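Local structure of IPT/TIG domain-containing protein BACOVA_02650 (Bacteroides ovatus, 5E7H) at residues V5-S10 and T20-N25; F38-G43 and I54-P59. The protein binds polysaccharide at the cell surface and probably captures xyloglucan before its import into the periplasm for degradation. All blocks are in the same frame, centred on the assembly; numbering follows the deposited sequence.

Interaction 1 (V5-S10 and T20-N25)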
loop_
_atom_site.group_PDB
_atom_site.type_symbol
_atom_site.label_atom_id
_atom_site.label_comp_id
_atom_site.label_asym_id
_atom_site.label_seq_id
_atom_site.Cartn_x
_atom_site.Cartn_y
_atom_site.Cartn_z
ATOM N N VAL A 5 5.871 11.408 -16.654
ATOM C CA VAL A 5 5.193 10.917 -15.455
ATOM C C VAL A 5 6.033 11.228 -14.228
ATOM O O VAL A 5 7.187 10.813 -14.157
ATOM C CB VAL A 5 4.949 9.403 -15.519
ATOM C CG1 VAL A 5 4.301 8.903 -14.229
ATOM C CG2 VAL A 5 4.079 9.049 -16.709
ATOM N N THR A 6 5.471 11.949 -13.260
ATOM C CA THR A 6 6.222 12.270 -12.043
ATOM C C THR A 6 5.809 11.422 -10.834
ATOM O O THR A 6 6.622 11.202 -9.941
ATOM C CB THR A 6 6.085 13.764 -11.679
ATOM O OG1 THR A 6 4.704 14.119 -11.569
ATOM C CG2 THR A 6 6.741 14.631 -12.742
ATOM N N ALA A 7 4.567 10.944 -10.790
ATOM C CA ALA A 7 4.135 10.083 -9.691
ATOM C C ALA A 7 2.873 9.303 -10.060
ATOM O O ALA A 7 2.087 9.744 -10.895
ATOM C CB ALA A 7 3.887 10.903 -8.451
ATOM N N VAL A 8 2.719 8.136 -9.451
ATOM C CA VAL A 8 1.512 7.325 -9.569
ATOM C C VAL A 8 0.984 7.092 -8.157
ATOM O O VAL A 8 1.761 6.869 -7.226
ATOM C CB VAL A 8 1.784 5.990 -10.274
ATOM C CG1 VAL A 8 0.510 5.201 -10.456
ATOM C CG2 VAL A 8 2.428 6.236 -11.640
ATOM N N SER A 9 -0.337 7.158 -7.995
ATOM C CA SER A 9 -0.949 7.122 -6.669
ATOM C C SER A 9 -0.639 5.852 -5.881
ATOM O O SER A 9 -0.500 5.887 -4.639
ATOM C CB SER A 9 -2.467 7.304 -6.807
ATOM O OG SER A 9 -3.016 6.332 -7.680
ATOM N N SER A 10 -0.506 4.720 -6.568
ATOM C CA SER A 10 -0.180 3.459 -5.914
ATOM C C SER A 10 0.455 2.493 -6.901
ATOM O O SER A 10 0.189 2.590 -8.099
ATOM C CB SER A 10 -1.427 2.832 -5.311
ATOM O OG SER A 10 -1.136 1.562 -4.766
ATOM N N THR A 20 -4.444 7.641 -9.940
ATOM C CA THR A 20 -4.111 9.001 -10.348
ATOM C C THR A 20 -2.646 9.049 -10.736
ATOM O O THR A 20 -1.806 8.495 -10.038
ATOM C CB THR A 20 -4.393 10.016 -9.224
ATOM O OG1 THR A 20 -5.761 9.911 -8.818
ATOM C CG2 THR A 20 -4.150 11.423 -9.706
ATOM N N ILE A 21 -2.364 9.683 -11.862
ATOM C CA ILE A 21 -1.006 9.833 -12.373
ATOM C C ILE A 21 -0.728 11.310 -12.548
ATOM O O ILE A 21 -1.459 11.991 -13.227
ATOM C CB ILE A 21 -0.813 9.122 -13.713
ATOM C CG1 ILE A 21 -1.148 7.637 -13.572
ATOM C CG2 ILE A 21 0.622 9.321 -14.218
ATOM C CD1 ILE A 21 -1.164 6.900 -14.895
ATOM N N THR A 22 0.338 11.800 -11.924
ATOM C CA THR A 22 0.739 13.195 -12.122
ATOM C C THR A 22 1.931 13.269 -13.066
ATOM O O THR A 22 2.726 12.332 -13.169
ATOM C CB THR A 22 1.107 13.874 -10.801
ATOM O OG1 THR A 22 2.248 13.226 -10.248
ATOM C CG2 THR A 22 -0.028 13.773 -9.807
ATOM N N GLY A 23 2.062 14.393 -13.746
ATOM C CA GLY A 23 3.131 14.550 -14.704
ATOM C C GLY A 23 2.951 15.817 -15.487
ATOM O O GLY A 23 2.438 16.804 -14.972
ATOM N N GLN A 24 3.355 15.772 -16.747
ATOM C CA GLN A 24 3.298 16.949 -17.597
ATOM C C GLN A 24 2.963 16.558 -19.023
ATOM O O GLN A 24 3.321 15.472 -19.473
ATOM C CB GLN A 24 4.634 17.699 -17.554
ATOM C CG GLN A 24 4.934 18.353 -16.215
ATOM C CD GLN A 24 6.334 18.927 -16.144
ATOM O OE1 GLN A 24 7.277 18.370 -16.708
ATOM N NE2 GLN A 24 6.476 20.049 -15.448
ATOM N N ASN A 25 2.284 17.468 -19.721
ATOM C CA ASN A 25 2.003 17.327 -21.151
ATOM C C ASN A 25 1.091 16.152 -21.492
ATOM O O ASN A 25 1.285 15.498 -22.518
ATOM C CB ASN A 25 3.309 17.185 -21.929
ATOM C CG ASN A 25 4.318 18.243 -21.562
ATOM O OD1 ASN A 25 3.978 19.411 -21.419
ATOM N ND2 ASN A 25 5.567 17.837 -21.402
#
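The carbonyl oxygen of T22 takes two N-H groups from the facing strand. T6 N reaches T22 O at 2.8 Å, 28° out of the carbonyl plane. A7 N makes a weak second bond to the same oxygen. Two consecutive residues thus face one, and the register slips by a residue between the V5-G23 and A7-T22 pairs. The return bond runs from T22 N to A7 O at 2.9 Å. Beside the bulge, in one of the two modelled conformers of T6, its OG1 meets T22 OG1 at 2.9 Å, a less certain bond. T22 OG1 stands between its own backbone N and carbonyl carbon (chi1 64°), which brings it toward the other strand. It also lies against A7 CB. On the face that carries V5, V8 and I21, V5 CG1 packs on I21 CG2 at 3.7 Å. V8 CG1 stands farther from I21 CG1. G23 meets V5 at this face, where a CB would come tight against V5 CA. Beyond strand 5-8, S9 and T20 hold each other twice. S9 N donates to T20 O, while T20 N gives a nearly straight bond (176°) to S9 OG at 3.0 Å. F198 covers A7, S9, T20 and T22. The pattern is a classic beta bulge in the antiparallel hairpin that opens the IPT/TIG domain.

Interaction 2 (F38-G43 and I54-P59); sequences FDIPVG and ISFVLP
I40 reaches across from strand 38-40 to F56, and all its outer carbons touch that residue. Its CB points toward the 54-59 segment and splits into two branches. CG2 comes against F56 CB at 3.8 Å. CG1 lies over one face of the F56 ring, 3.9 Å from the centroid and 19° off the ring normal, a CH-pi contact displaced toward the rim. The tip, CD1, meets F56 CD1 at 3.6 Å. The same methyl also touches P59 CD at 3.7 Å, so one methyl serves both residues. The second torsion of I40 (chi2 -63°) bends the chain to bring CD1 there. F38 adds a smaller second patch. Its CE2 meets P59 CG at 4.0 Å, an oblique approach. L58 CD1 comes to the edge of the F38 ring, near its plane, 4.1 Å from CZ, and the two side chains cross at about a right angle. Every touch between the side chains here is apolar. V32 also packs on both I40 and F56. A serine in place of F56 would probably leave I40 CG1 without its ring face and open a gap beside CD1. Here two sheets pack face to face: 38-40 edges one, and 53-57 lies within the other. That is the immunoglobulin-like beta sandwich of an IPT/TIG domain.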
loop_
_atom_site.group_PDB
_atom_site.type_symbol
_atom_site.label_atom_id
_atom_site.label_comp_id
_atom_site.label_asym_id
_atom_site.label_seq_id
_atom_site.Cartn_x
_atom_site.Cartn_y
_atom_site.Cartn_z
ATOM N N PHE A 38 -4.101 -4.774 -20.783
ATOM C CA PHE A 38 -5.347 -4.132 -21.214
ATOM C C PHE A 38 -5.209 -2.617 -21.230
ATOM O O PHE A 38 -4.349 -2.069 -20.548
ATOM C CB PHE A 38 -6.509 -4.552 -20.300
ATOM C CG PHE A 38 -6.300 -4.227 -18.838
ATOM C CD1 PHE A 38 -5.684 -5.137 -17.964
ATOM C CD2 PHE A 38 -6.715 -3.009 -18.310
ATOM C CE1 PHE A 38 -5.491 -4.835 -16.638
ATOM C CE2 PHE A 38 -6.520 -2.709 -16.984
ATOM C CZ PHE A 38 -5.908 -3.618 -16.135
ATOM N N ASP A 39 -6.086 -1.956 -21.990
ATOM C CA ASP A 39 -6.115 -0.496 -22.099
ATOM C C ASP A 39 -7.270 0.063 -21.281
ATOM O O ASP A 39 -8.298 -0.597 -21.107
ATOM C CB ASP A 39 -6.270 -0.036 -23.560
ATOM C CG ASP A 39 -5.096 -0.411 -24.430
ATOM O OD1 ASP A 39 -3.970 -0.518 -23.917
ATOM O OD2 ASP A 39 -5.299 -0.571 -25.652
ATOM N N ILE A 40 -7.102 1.287 -20.797
ATOM C CA ILE A 40 -8.198 2.037 -20.201
ATOM C C ILE A 40 -8.935 2.749 -21.332
ATOM O O ILE A 40 -8.308 3.471 -22.097
ATOM C CB ILE A 40 -7.693 3.074 -19.173
ATOM C CG1 ILE A 40 -6.775 2.422 -18.125
ATOM C CG2 ILE A 40 -8.871 3.812 -18.519
ATOM C CD1 ILE A 40 -7.420 1.383 -17.252
ATOM N N PRO A 41 -10.257 2.536 -21.458
ATOM C CA PRO A 41 -11.037 3.273 -22.463
ATOM C C PRO A 41 -10.788 4.777 -22.369
ATOM O O PRO A 41 -10.907 5.313 -21.271
ATOM C CB PRO A 41 -12.487 2.937 -22.099
ATOM C CG PRO A 41 -12.411 1.643 -21.379
ATOM C CD PRO A 41 -11.110 1.671 -20.626
ATOM N N VAL A 42 -10.459 5.430 -23.480
ATOM C CA VAL A 42 -10.094 6.844 -23.446
ATOM C C VAL A 42 -11.217 7.675 -22.839
ATOM O O VAL A 42 -10.970 8.645 -22.126
ATOM C CB VAL A 42 -9.743 7.361 -24.849
ATOM C CG1 VAL A 42 -9.533 8.874 -24.843
ATOM C CG2 VAL A 42 -8.492 6.651 -25.349
ATOM N N GLY A 43 -12.452 7.266 -23.097
ATOM C CA GLY A 43 -13.606 7.946 -22.546
ATOM C C GLY A 43 -13.720 7.879 -21.036
ATOM O O GLY A 43 -14.465 8.651 -20.435
ATOM N N ILE A 54 -3.799 12.727 -14.823
ATOM C CA ILE A 54 -4.891 11.920 -15.332
ATOM C C ILE A 54 -5.332 10.944 -14.250
ATOM O O ILE A 54 -4.560 10.560 -13.350
ATOM C CB ILE A 54 -4.523 11.152 -16.612
ATOM C CG1 ILE A 54 -3.402 10.156 -16.357
ATOM C CG2 ILE A 54 -4.114 12.135 -17.725
ATOM C CD1 ILE A 54 -3.105 9.249 -17.550
ATOM N N SER A 55 -6.599 10.560 -14.325
ATOM C CA SER A 55 -7.120 9.555 -13.417
ATOM C C SER A 55 -8.149 8.672 -14.090
ATOM O O SER A 55 -8.753 9.049 -15.085
ATOM C CB SER A 55 -7.731 10.198 -12.173
ATOM O OG SER A 55 -8.835 11.022 -12.524
ATOM N N PHE A 56 -8.329 7.488 -13.519
ATOM C CA PHE A 56 -9.261 6.501 -14.044
ATOM C C PHE A 56 -9.459 5.442 -12.988
ATOM O O PHE A 56 -8.604 5.257 -12.116
ATOM C CB PHE A 56 -8.734 5.859 -15.323
ATOM C CG PHE A 56 -7.375 5.252 -15.157
ATOM C CD1 PHE A 56 -7.227 3.951 -14.714
ATOM C CD2 PHE A 56 -6.241 6.001 -15.448
ATOM C CE1 PHE A 56 -5.959 3.406 -14.545
ATOM C CE2 PHE A 56 -4.978 5.459 -15.279
ATOM C CZ PHE A 56 -4.843 4.171 -14.837
ATOM N N VAL A 57 -10.574 4.732 -13.088
ATOM C CA VAL A 57 -10.838 3.603 -12.229
ATOM C C VAL A 57 -10.169 2.348 -12.794
ATOM O O VAL A 57 -10.296 2.095 -14.000
ATOM C CB VAL A 57 -12.343 3.397 -12.112
ATOM C CG1 VAL A 57 -12.649 2.158 -11.304
ATOM C CG2 VAL A 57 -12.995 4.626 -11.471
ATOM N N LEU A 58 -9.466 1.586 -11.952
ATOM C CA LEU A 58 -8.821 0.344 -12.385
ATOM C C LEU A 58 -9.923 -0.720 -12.612
ATOM O O LEU A 58 -10.578 -1.121 -11.653
ATOM C CB LEU A 58 -7.788 -0.130 -11.359
ATOM C CG LEU A 58 -6.982 -1.360 -11.790
ATOM C CD1 LEU A 58 -6.045 -1.027 -12.928
ATOM C CD2 LEU A 58 -6.216 -1.920 -10.615
ATOM N N PRO A 59 -10.129 -1.175 -13.858
ATOM C CA PRO A 59 -11.287 -2.044 -14.106
ATOM C C PRO A 59 -11.082 -3.524 -13.767
ATOM O O PRO A 59 -12.065 -4.256 -13.594
ATOM C CB PRO A 59 -11.531 -1.870 -15.596
ATOM C CG PRO A 59 -10.213 -1.542 -16.172
ATOM C CD PRO A 59 -9.484 -0.754 -15.117
#

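Both contacts lie in the IPT/TIG domain and reach one sheet, in which strands 18-24 and 53-57 are neighbours. Interaction 1 works within that sheet, pairing 4-8, one of its two edge strands within the chain, with 18-24. Interaction 2 works between sheets, from 53-57 to strand 38-40 of the other. The chemistry follows: backbone and hydroxyl hydrogen bonds in the first, hydrocarbon and ring contacts in the second. Each is partly buried. V8, I21 and G23 in interaction 1 and I40, F56 and L58 in interaction 2 are buried, while T6 and P59 lie exposed. The two meet where I21 N probably bonds to I54 O and I21 CD1 packs on F56.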